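Long-range contacts in methylmalonyl-CoA carboxyltransferase 12S subunit (Propionibacterium freudenreichii, PDB 1ON3), which transfers the carboxyl group of methylmalonyl-CoA to the biotin of the 1.3S subunit, giving propanoyl-CoA, as the hexameric core of transcarboxylase: residues G311-L316 / I344-K349; K249-F254 / T318-V323; V168-I173 / L188-I193; A64-R69 / S116-E121. One frame throughout, in Å; residues are numbered along the deposited sequence. Where two conformers were deposited one is given.

Interaction 1: residues G311-L316 / I344-K349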
# COMPACT_ATOMS: atom_id res chain seq x y z
N GLY E 311 -20.97 2.31 38.08
CA GLY E 311 -22.24 1.93 38.67
C GLY E 311 -23.07 0.94 37.87
O GLY E 311 -24.21 0.66 38.24
N TYR E 312 -22.51 0.42 36.78
CA TYR E 312 -23.21 -0.54 35.93
C TYR E 312 -22.50 -1.89 35.98
O TYR E 312 -21.28 -1.94 36.00
CB TYR E 312 -23.21 -0.05 34.47
CG TYR E 312 -24.01 -0.92 33.52
CD1 TYR E 312 -25.40 -1.01 33.61
CD2 TYR E 312 -23.37 -1.64 32.50
CE1 TYR E 312 -26.13 -1.79 32.72
CE2 TYR E 312 -24.11 -2.42 31.60
CZ TYR E 312 -25.49 -2.48 31.72
OH TYR E 312 -26.23 -3.22 30.85
N ALA E 313 -23.27 -2.98 36.02
CA ALA E 313 -22.70 -4.34 36.02
C ALA E 313 -21.45 -4.38 36.87
O ALA E 313 -20.34 -4.66 36.38
CB ALA E 313 -22.39 -4.77 34.58
N THR E 314 -21.64 -4.11 38.16
CA THR E 314 -20.54 -4.04 39.12
C THR E 314 -19.88 -5.37 39.42
O THR E 314 -18.98 -5.43 40.26
CB THR E 314 -21.01 -3.38 40.43
OG1 THR E 314 -22.10 -4.13 40.99
CG2 THR E 314 -21.47 -1.94 40.17
N ASN E 315 -20.34 -6.44 38.76
CA ASN E 315 -19.74 -7.76 38.91
C ASN E 315 -18.45 -7.80 38.07
O ASN E 315 -17.69 -8.76 38.11
CB ASN E 315 -20.71 -8.87 38.46
CG ASN E 315 -21.43 -8.55 37.16
OD1 ASN E 315 -21.94 -7.43 36.97
ND2 ASN E 315 -21.52 -9.53 36.27
N LEU E 316 -18.24 -6.73 37.31
CA LEU E 316 -17.04 -6.60 36.48
C LEU E 316 -16.55 -5.16 36.50
O LEU E 316 -17.32 -4.23 36.31
CB LEU E 316 -17.30 -7.02 35.03
CG LEU E 316 -15.98 -6.92 34.23
CD1 LEU E 316 -15.69 -8.23 33.57
CD2 LEU E 316 -16.03 -5.76 33.24
N ILE E 344 -24.87 -10.99 30.99
CA ILE E 344 -25.12 -10.21 29.78
C ILE E 344 -24.60 -8.77 29.88
O ILE E 344 -23.87 -8.31 29.00
CB ILE E 344 -26.65 -10.16 29.47
CG1 ILE E 344 -27.14 -11.55 29.07
CG2 ILE E 344 -26.94 -9.14 28.37
CD1 ILE E 344 -28.68 -11.69 29.00
N ASN E 345 -24.97 -8.07 30.94
CA ASN E 345 -24.55 -6.68 31.10
C ASN E 345 -23.04 -6.50 31.24
O ASN E 345 -22.48 -5.57 30.66
CB ASN E 345 -25.28 -6.02 32.27
CG ASN E 345 -26.78 -5.86 32.00
OD1 ASN E 345 -27.26 -6.17 30.90
ND2 ASN E 345 -27.52 -5.38 32.99
N ALA E 346 -22.38 -7.37 32.01
CA ALA E 346 -20.93 -7.26 32.18
C ALA E 346 -20.22 -7.57 30.87
O ALA E 346 -19.17 -6.99 30.57
CB ALA E 346 -20.46 -8.19 33.29
N SER E 347 -20.77 -8.48 30.07
CA SER E 347 -20.16 -8.81 28.77
C SER E 347 -20.11 -7.57 27.87
O SER E 347 -19.09 -7.32 27.19
CB SER E 347 -20.96 -9.92 28.07
OG SER E 347 -20.88 -11.13 28.81
N ASP E 348 -21.20 -6.81 27.85
CA ASP E 348 -21.27 -5.58 27.05
C ASP E 348 -20.26 -4.56 27.59
O ASP E 348 -19.52 -3.93 26.83
CB ASP E 348 -22.66 -4.93 27.13
CG ASP E 348 -23.69 -5.58 26.22
OD1 ASP E 348 -23.33 -6.18 25.19
OD2 ASP E 348 -24.89 -5.45 26.53
N LYS E 349 -20.27 -4.39 28.91
CA LYS E 349 -19.37 -3.45 29.60
C LYS E 349 -17.91 -3.75 29.26
O LYS E 349 -17.13 -2.85 28.93
CB LYS E 349 -19.57 -3.55 31.11
CG LYS E 349 -18.67 -2.63 31.94
CD LYS E 349 -18.98 -2.78 33.43
CE LYS E 349 -18.12 -1.88 34.31
NZ LYS E 349 -18.55 -1.91 35.75
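K349 reaches from helix 344-359 into the loop 311-316 and delivers its ammonium to backbone carbonyls there. CG stands anti to the backbone N (chi1 179°) and the chain beyond is fully extended, carrying NZ into the bend of the loop. NZ gives hydrogen bonds of 2.7 Å to Y312 O and 2.7 Å to L316 O, both nearly along the C=O axis, and a weak one to A313 O; K309 O is a further acceptor. A313 O also receives L316 N, closing a type I turn from A313 to L316, so the lysine gathers carbonyls of the turn and of the residue before it. With an alanine here, Y312 O and L316 O would probably lose their shared donor and the loop some of its hold on the helix. Y312 and N345 cross at about a right angle, ring and amide planes 23° apart; Y312 OH lies 2.9 Å from N345 CG, a close approach without a hydrogen bond. K349 CB sits at the edge of the Y312 ring. Apolar contacts add to this: A346 CB lies 3.8 Å from L316 CB and 4.1 Å from A313 CB. N315 ND2 also lies against A346 CB, while bonding to C341 O and D343 OD1. The contact joins the loop between strands 305-308 and 316-323 to the start of helix 344-359, beside helix 384-397 and strand 326-333.

Interaction 2: residues K249-F254 / T318-V323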
# COMPACT_ATOMS: atom_id res chain seq x y z
N LYS E 249 -11.50 15.99 31.69
CA LYS E 249 -10.06 16.21 31.62
C LYS E 249 -9.30 14.97 32.09
O LYS E 249 -8.31 14.58 31.48
CB LYS E 249 -9.64 17.42 32.49
CG LYS E 249 -10.26 18.74 32.04
CD LYS E 249 -9.76 19.90 32.92
CE LYS E 249 -10.44 21.20 32.52
NZ LYS E 249 -10.03 22.37 33.37
N LYS E 250 -9.76 14.37 33.18
CA LYS E 250 -9.12 13.16 33.71
C LYS E 250 -9.18 12.04 32.65
O LYS E 250 -8.18 11.39 32.34
CB LYS E 250 -9.83 12.70 34.99
CG LYS E 250 -9.26 11.42 35.61
CD LYS E 250 -7.91 11.67 36.22
CE LYS E 250 -7.38 10.43 36.90
NZ LYS E 250 -6.03 10.69 37.44
N LEU E 251 -10.37 11.84 32.08
CA LEU E 251 -10.55 10.83 31.04
C LEU E 251 -9.65 11.12 29.84
O LEU E 251 -8.95 10.23 29.33
CB LEU E 251 -12.02 10.80 30.59
CG LEU E 251 -12.36 10.02 29.31
CD1 LEU E 251 -12.08 8.51 29.53
CD2 LEU E 251 -13.83 10.24 28.95
N LEU E 252 -9.66 12.35 29.37
CA LEU E 252 -8.82 12.70 28.22
C LEU E 252 -7.33 12.44 28.47
O LEU E 252 -6.61 12.04 27.55
CB LEU E 252 -9.01 14.17 27.83
CG LEU E 252 -8.28 14.67 26.59
CD1 LEU E 252 -8.74 13.93 25.34
CD2 LEU E 252 -8.54 16.16 26.43
N SER E 253 -6.88 12.63 29.71
CA SER E 253 -5.47 12.43 30.05
C SER E 253 -4.94 11.02 29.78
O SER E 253 -3.74 10.84 29.62
CB SER E 253 -5.20 12.81 31.52
OG SER E 253 -5.68 11.84 32.44
N PHE E 254 -5.83 10.03 29.72
CA PHE E 254 -5.42 8.65 29.45
C PHE E 254 -5.40 8.35 27.95
O PHE E 254 -4.89 7.30 27.52
CB PHE E 254 -6.38 7.63 30.09
CG PHE E 254 -6.32 7.58 31.59
CD1 PHE E 254 -7.24 8.29 32.36
CD2 PHE E 254 -5.33 6.84 32.24
CE1 PHE E 254 -7.18 8.26 33.76
CE2 PHE E 254 -5.26 6.79 33.62
CZ PHE E 254 -6.19 7.52 34.39
N THR E 318 -14.04 -2.13 34.99
CA THR E 318 -13.29 -1.67 33.81
C THR E 318 -12.77 -0.31 34.25
O THR E 318 -13.55 0.56 34.67
CB THR E 318 -14.17 -1.49 32.54
OG1 THR E 318 -15.35 -0.73 32.87
CG2 THR E 318 -14.55 -2.85 31.96
N ALA E 319 -11.46 -0.11 34.18
CA ALA E 319 -10.88 1.15 34.62
C ALA E 319 -9.60 1.53 33.89
O ALA E 319 -8.81 0.67 33.50
CB ALA E 319 -10.61 1.10 36.13
N PHE E 320 -9.39 2.83 33.72
CA PHE E 320 -8.17 3.31 33.10
C PHE E 320 -7.18 3.55 34.25
O PHE E 320 -7.56 4.01 35.33
CB PHE E 320 -8.40 4.63 32.37
CG PHE E 320 -9.07 4.49 31.05
CD1 PHE E 320 -10.29 5.13 30.80
CD2 PHE E 320 -8.48 3.76 30.02
CE1 PHE E 320 -10.90 5.03 29.54
CE2 PHE E 320 -9.08 3.66 28.77
CZ PHE E 320 -10.29 4.30 28.52
N ALA E 321 -5.91 3.24 34.01
CA ALA E 321 -4.89 3.46 35.01
C ALA E 321 -3.57 3.58 34.29
O ALA E 321 -3.53 3.63 33.05
CB ALA E 321 -4.83 2.29 35.97
N ARG E 322 -2.49 3.63 35.05
CA ARG E 322 -1.18 3.72 34.44
C ARG E 322 -0.18 2.83 35.13
O ARG E 322 -0.25 2.59 36.35
CB ARG E 322 -0.69 5.17 34.47
CG ARG E 322 -1.38 6.08 33.46
CD ARG E 322 -0.85 7.50 33.55
NE ARG E 322 -1.62 8.41 32.72
CZ ARG E 322 -2.59 9.20 33.16
NH1 ARG E 322 -2.93 9.21 34.44
NH2 ARG E 322 -3.23 9.99 32.31
N VAL E 323 0.75 2.30 34.34
CA VAL E 323 1.82 1.48 34.89
C VAL E 323 3.08 2.12 34.31
O VAL E 323 3.25 2.17 33.10
CB VAL E 323 1.72 0.00 34.46
CG1 VAL E 323 2.92 -0.77 35.02
CG2 VAL E 323 0.41 -0.61 35.01
O HOH W 1 -4.64 11.49 35.04
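The ring of F254 is sandwiched between R322 and F320, and the flat-group contacts come first. The guanidinium of R322 lies on one face, planes 12° apart and CZ 4.0 Å from the ring centroid of F254, so the stack is also a cation-pi contact. On the opposite face F320 CB stands 3.7 Å from the centroid of the F254 ring, only 10° off the normal, which makes it a CH-pi contact over the centre. The two phenylalanine rings are near parallel at 18° but slid apart, and they barely overlap.

Hydrogen bonds at its edge fix the rotation of the guanidinium in its own plane. R322 NH2 donates to S253 OG at 3.1 Å, in the guanidinium plane, and makes a weak bond to S253 O at 2.9 Å. S253 OG in turn gives its proton to K250 O. Water 1 accepts from R322 NH1 and from K250 NZ and donates to S253 OG; it thus sits among two like charges whose nitrogens, K250 NZ and R322 NH1, are 4.6 Å apart. K250 also has D304 as a salt-bridge partner, which should offset that repulsion.

Apolar packing completes the contact: L251 CD1 touches F320 CE1 at 3.7 Å.

Together these contacts join a helix of the N-terminal carboxyltransferase half to a sheet strand of the C-terminal half. They set the C-terminal part of helix 241-253 against strand 316-323, with L306 of the neighbouring strand 305-308 touching K250, L251 and F254. F320 also meets F353, F356 and C357 of helix 344-359.

Interaction 3: residues V168-I173 / L188-I193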
# COMPACT_ATOMS: atom_id res chain seq x y z
N VAL E 168 -10.37 9.49 16.10
CA VAL E 168 -10.06 10.47 17.14
C VAL E 168 -11.05 10.20 18.28
O VAL E 168 -12.19 9.83 18.03
CB VAL E 168 -10.19 11.95 16.66
CG1 VAL E 168 -9.17 12.23 15.57
CG2 VAL E 168 -11.61 12.24 16.18
N PRO E 169 -10.62 10.36 19.54
CA PRO E 169 -11.53 10.11 20.67
C PRO E 169 -12.68 11.10 20.67
O PRO E 169 -12.48 12.27 20.35
CB PRO E 169 -10.63 10.28 21.90
CG PRO E 169 -9.24 10.13 21.37
CD PRO E 169 -9.30 10.81 20.04
N GLN E 170 -13.88 10.63 21.02
CA GLN E 170 -15.06 11.48 21.07
C GLN E 170 -15.71 11.34 22.44
O GLN E 170 -16.08 10.24 22.85
CB GLN E 170 -16.08 11.06 19.99
CG GLN E 170 -15.58 11.11 18.57
CD GLN E 170 -16.64 10.64 17.59
OE1 GLN E 170 -17.54 11.40 17.24
NE2 GLN E 170 -16.55 9.37 17.17
N ILE E 171 -15.82 12.47 23.14
CA ILE E 171 -16.39 12.53 24.48
C ILE E 171 -17.66 13.39 24.51
O ILE E 171 -17.65 14.55 24.10
CB ILE E 171 -15.34 13.11 25.47
CG1 ILE E 171 -14.12 12.19 25.51
CG2 ILE E 171 -15.94 13.27 26.87
CD1 ILE E 171 -12.90 12.78 26.25
N ALA E 172 -18.75 12.81 24.99
CA ALA E 172 -19.99 13.54 25.08
C ALA E 172 -20.28 13.88 26.53
O ALA E 172 -20.10 13.04 27.42
CB ALA E 172 -21.12 12.71 24.51
N ILE E 173 -20.71 15.11 26.78
CA ILE E 173 -21.08 15.52 28.13
C ILE E 173 -22.52 16.01 28.06
O ILE E 173 -22.80 17.02 27.42
CB ILE E 173 -20.19 16.68 28.67
CG1 ILE E 173 -18.72 16.28 28.66
CG2 ILE E 173 -20.59 17.01 30.10
CD1 ILE E 173 -17.94 16.87 27.49
N LEU E 188 -23.04 7.24 19.84
CA LEU E 188 -22.04 6.95 18.82
C LEU E 188 -20.65 7.52 19.16
O LEU E 188 -19.68 7.24 18.45
CB LEU E 188 -22.54 7.47 17.46
CG LEU E 188 -23.77 6.73 16.88
CD1 LEU E 188 -24.33 7.50 15.68
CD2 LEU E 188 -23.39 5.31 16.47
N THR E 189 -20.55 8.31 20.22
CA THR E 189 -19.24 8.84 20.63
C THR E 189 -18.65 7.72 21.48
O THR E 189 -19.25 6.66 21.60
CB THR E 189 -19.35 10.13 21.50
OG1 THR E 189 -20.01 9.83 22.74
CG2 THR E 189 -20.11 11.25 20.73
N ASP E 190 -17.49 7.94 22.09
CA ASP E 190 -16.91 6.85 22.89
C ASP E 190 -17.32 6.81 24.35
O ASP E 190 -17.55 5.72 24.89
CB ASP E 190 -15.40 6.89 22.79
CG ASP E 190 -14.92 6.78 21.37
OD1 ASP E 190 -14.22 7.70 20.91
OD2 ASP E 190 -15.26 5.78 20.71
N PHE E 191 -17.39 7.97 24.98
CA PHE E 191 -17.77 8.06 26.39
C PHE E 191 -18.81 9.12 26.65
O PHE E 191 -18.72 10.23 26.14
CB PHE E 191 -16.56 8.40 27.26
CG PHE E 191 -15.47 7.37 27.19
CD1 PHE E 191 -14.42 7.50 26.29
CD2 PHE E 191 -15.54 6.25 27.99
CE1 PHE E 191 -13.44 6.51 26.19
CE2 PHE E 191 -14.57 5.25 27.89
CZ PHE E 191 -13.52 5.39 26.99
N ILE E 192 -19.81 8.76 27.46
CA ILE E 192 -20.84 9.72 27.83
C ILE E 192 -20.72 10.07 29.31
O ILE E 192 -20.76 9.18 30.16
CB ILE E 192 -22.27 9.18 27.62
CG1 ILE E 192 -22.51 8.90 26.13
CG2 ILE E 192 -23.28 10.21 28.14
CD1 ILE E 192 -23.86 8.22 25.86
N ILE E 193 -20.54 11.37 29.61
CA ILE E 193 -20.48 11.87 30.99
C ILE E 193 -21.80 12.60 31.13
O ILE E 193 -22.08 13.50 30.34
CB ILE E 193 -19.35 12.89 31.20
CG1 ILE E 193 -17.99 12.23 30.97
CG2 ILE E 193 -19.40 13.44 32.62
CD1 ILE E 193 -16.88 13.25 30.72
O HOH W 2 -13.93 7.72 18.25
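T189 packs against Q170, its CB 3.7 Å from Q170 CB, while its OG1, bonded to P186 O, lies near A172 CB. D190 follows with two bonds to one residue: its N donates to Q170 O at 2.8 Å, and D190 OD1 accepts Q170 N at 3.0 Å, on the anti side and 22° out of the carboxylate plane. Its CG stands anti to the carbonyl carbon (chi1 -58°), which lets the carboxylate turn back to that amide. Water 2 bridges D190 OD1 and V168 O, and D190 OD2 bonds N520 of a second subunit. From F191 the pairing is that of regular parallel strands: A172 N reaches F191 O at 2.8 Å with an angle of 171°, while F191 N makes only a weak bond to Q170 O. I192 CA approaches A172 O at 3.4 Å as a CA-H...O contact. I193 N then donates to A172 O at 2.8 Å, and I193 CD1 rests 4.0 Å from I171 CG2 on the face that I171, I173 and F191 share. Strand 170-175 is thereby held between strands 133-139 and 191-195 in the crotonase-like sheet; L251, A244 and I247 of helix 241-253 cover that face, and Q170 and L188 meet helix 147-164.

Interaction 4: residues A64-R69 / S116-E121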
# COMPACT_ATOMS: atom_id res chain seq x y z
N ALA E 64 -19.26 32.08 15.10
CA ALA E 64 -20.00 32.86 16.08
C ALA E 64 -21.10 33.60 15.31
O ALA E 64 -22.26 33.62 15.72
CB ALA E 64 -19.08 33.87 16.77
N PHE E 65 -20.72 34.18 14.18
CA PHE E 65 -21.69 34.94 13.38
C PHE E 65 -22.52 34.13 12.40
O PHE E 65 -23.31 34.70 11.65
CB PHE E 65 -20.98 36.07 12.63
CG PHE E 65 -20.46 37.14 13.52
CD1 PHE E 65 -19.10 37.22 13.82
CD2 PHE E 65 -21.32 38.07 14.10
CE1 PHE E 65 -18.61 38.20 14.69
CE2 PHE E 65 -20.84 39.05 14.96
CZ PHE E 65 -19.48 39.11 15.25
N ARG E 66 -22.34 32.80 12.40
CA ARG E 66 -23.10 31.93 11.49
C ARG E 66 -24.59 32.03 11.81
O ARG E 66 -24.97 32.10 12.98
CB ARG E 66 -22.64 30.48 11.66
CG ARG E 66 -23.24 29.49 10.68
CD ARG E 66 -22.61 29.60 9.31
NE ARG E 66 -23.03 28.51 8.44
CZ ARG E 66 -22.35 27.38 8.26
NH1 ARG E 66 -21.19 27.18 8.87
NH2 ARG E 66 -22.84 26.44 7.46
N LYS E 67 -25.43 32.01 10.78
CA LYS E 67 -26.87 32.14 10.99
C LYS E 67 -27.70 31.13 10.22
O LYS E 67 -27.33 30.74 9.12
CB LYS E 67 -27.34 33.54 10.58
CG LYS E 67 -26.83 34.65 11.45
CD LYS E 67 -27.41 35.98 10.97
CE LYS E 67 -26.88 37.16 11.78
NZ LYS E 67 -27.42 38.43 11.22
N HIS E 68 -28.83 30.74 10.81
CA HIS E 68 -29.73 29.80 10.19
C HIS E 68 -30.30 30.41 8.90
O HIS E 68 -30.40 31.63 8.78
CB HIS E 68 -30.89 29.45 11.13
CG HIS E 68 -31.86 30.58 11.35
ND1 HIS E 68 -31.58 31.66 12.17
CD2 HIS E 68 -33.10 30.79 10.86
CE1 HIS E 68 -32.62 32.48 12.18
NE2 HIS E 68 -33.55 31.98 11.39
N ARG E 69 -30.67 29.55 7.97
CA ARG E 69 -31.22 29.99 6.70
C ARG E 69 -32.68 29.55 6.53
O ARG E 69 -33.31 29.84 5.51
CB ARG E 69 -30.38 29.42 5.55
CG ARG E 69 -28.94 29.87 5.56
CD ARG E 69 -28.20 29.35 4.34
NE ARG E 69 -28.79 29.85 3.10
CZ ARG E 69 -28.45 29.41 1.89
NH1 ARG E 69 -27.53 28.47 1.77
NH2 ARG E 69 -29.04 29.91 0.81
N SER E 116 -26.40 21.92 13.42
CA SER E 116 -25.82 20.60 13.17
C SER E 116 -24.71 20.65 12.14
O SER E 116 -23.75 19.88 12.22
CB SER E 116 -26.90 19.61 12.72
OG SER E 116 -27.74 19.24 13.81
N THR E 117 -24.83 21.54 11.16
CA THR E 117 -23.78 21.66 10.16
C THR E 117 -22.51 22.18 10.81
O THR E 117 -21.41 21.73 10.49
CB THR E 117 -24.21 22.59 9.02
OG1 THR E 117 -25.32 22.00 8.34
CG2 THR E 117 -23.08 22.81 8.03
N LYS E 118 -22.66 23.13 11.74
CA LYS E 118 -21.52 23.71 12.46
C LYS E 118 -20.79 22.62 13.25
O LYS E 118 -19.55 22.54 13.29
CB LYS E 118 -22.00 24.80 13.44
CG LYS E 118 -22.27 26.18 12.81
CD LYS E 118 -22.69 27.23 13.85
CE LYS E 118 -21.60 27.49 14.86
NZ LYS E 118 -21.98 28.58 15.81
N VAL E 119 -21.57 21.78 13.92
CA VAL E 119 -20.98 20.70 14.70
C VAL E 119 -20.23 19.71 13.79
O VAL E 119 -19.11 19.30 14.10
CB VAL E 119 -22.07 19.94 15.50
CG1 VAL E 119 -21.47 18.69 16.14
CG2 VAL E 119 -22.62 20.85 16.60
N VAL E 120 -20.85 19.34 12.68
CA VAL E 120 -20.21 18.41 11.75
C VAL E 120 -18.91 19.00 11.18
O VAL E 120 -17.91 18.30 11.04
CB VAL E 120 -21.17 18.03 10.59
CG1 VAL E 120 -20.44 17.20 9.56
CG2 VAL E 120 -22.34 17.21 11.14
N GLU E 121 -18.93 20.29 10.86
CA GLU E 121 -17.73 20.92 10.31
C GLU E 121 -16.61 20.89 11.35
O GLU E 121 -15.45 20.67 11.02
CB GLU E 121 -18.05 22.34 9.83
CG GLU E 121 -18.39 22.36 8.33
CD GLU E 121 -19.27 23.52 7.89
OE1 GLU E 121 -19.18 24.61 8.51
OE2 GLU E 121 -20.04 23.35 6.92
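The backbones of R66 and K118 stay apart, their CA atoms 8.4 Å from each other, so an irregular loop and a helix meet here chiefly through side chains. In the crotonase-like fold of the N-terminal carboxyltransferase half, the loop follows strand 60-62 at the sheet edge and the helix is 113-129. A bend of the R66 chain at chi2 (76°) brings the guanidinium to T117 and E121, while CB and CG lie antiparallel alongside the K118 chain, with R66 CB 3.9 Å from K118 CD. K118 NZ is occupied elsewhere, donating to the carbonyls of G63, A82 and V85, and so ties the helix to the start of the loop and to strand 85-92. T117 offers a methyl: its CG2 lies 3.7 Å from R66 NH2, while its hydroxyl bonds E113 O. An alanine replacing R66 would probably take away the charge that E121 meets in the conformer given and the chain that packs on K118. The loop also lies at a subunit interface, where the rings of F65 and of Y478 of a third subunit meet edge-to-face and A482 of that subunit packs on R66. In the conformer given, R66 NH1 meets E121 OE1 in a long but straight salt bridge of 3.3 Å with an angle of 169°, OE1 taken on its syn side and only 3° out of the guanidinium plane.

In the fold
Interactions 2 and 3 form one continuous core between the two halves of the chain, their centres 14 Å apart: L251 CD2 lies 3.7 Å from F191 CB, and F320 CE1 is 3.7 Å from F191 CZ. Interaction 1 touches interaction 2 through K349 CE, 3.3 Å from T318 OG1, but its nearest atoms stay about 9 Å from interaction 3; the side chain of its N345 is about 7 Å from a bound cadmium ion. Interactions 1 and 3 both touch the second subunit. Interaction 4 stands apart, its nearest atoms about 8 Å from interaction 3, at a peripheral interface with other subunits. The side chain of L188 in interaction 3 is about 13 Å from bound methylmalonyl-CoA.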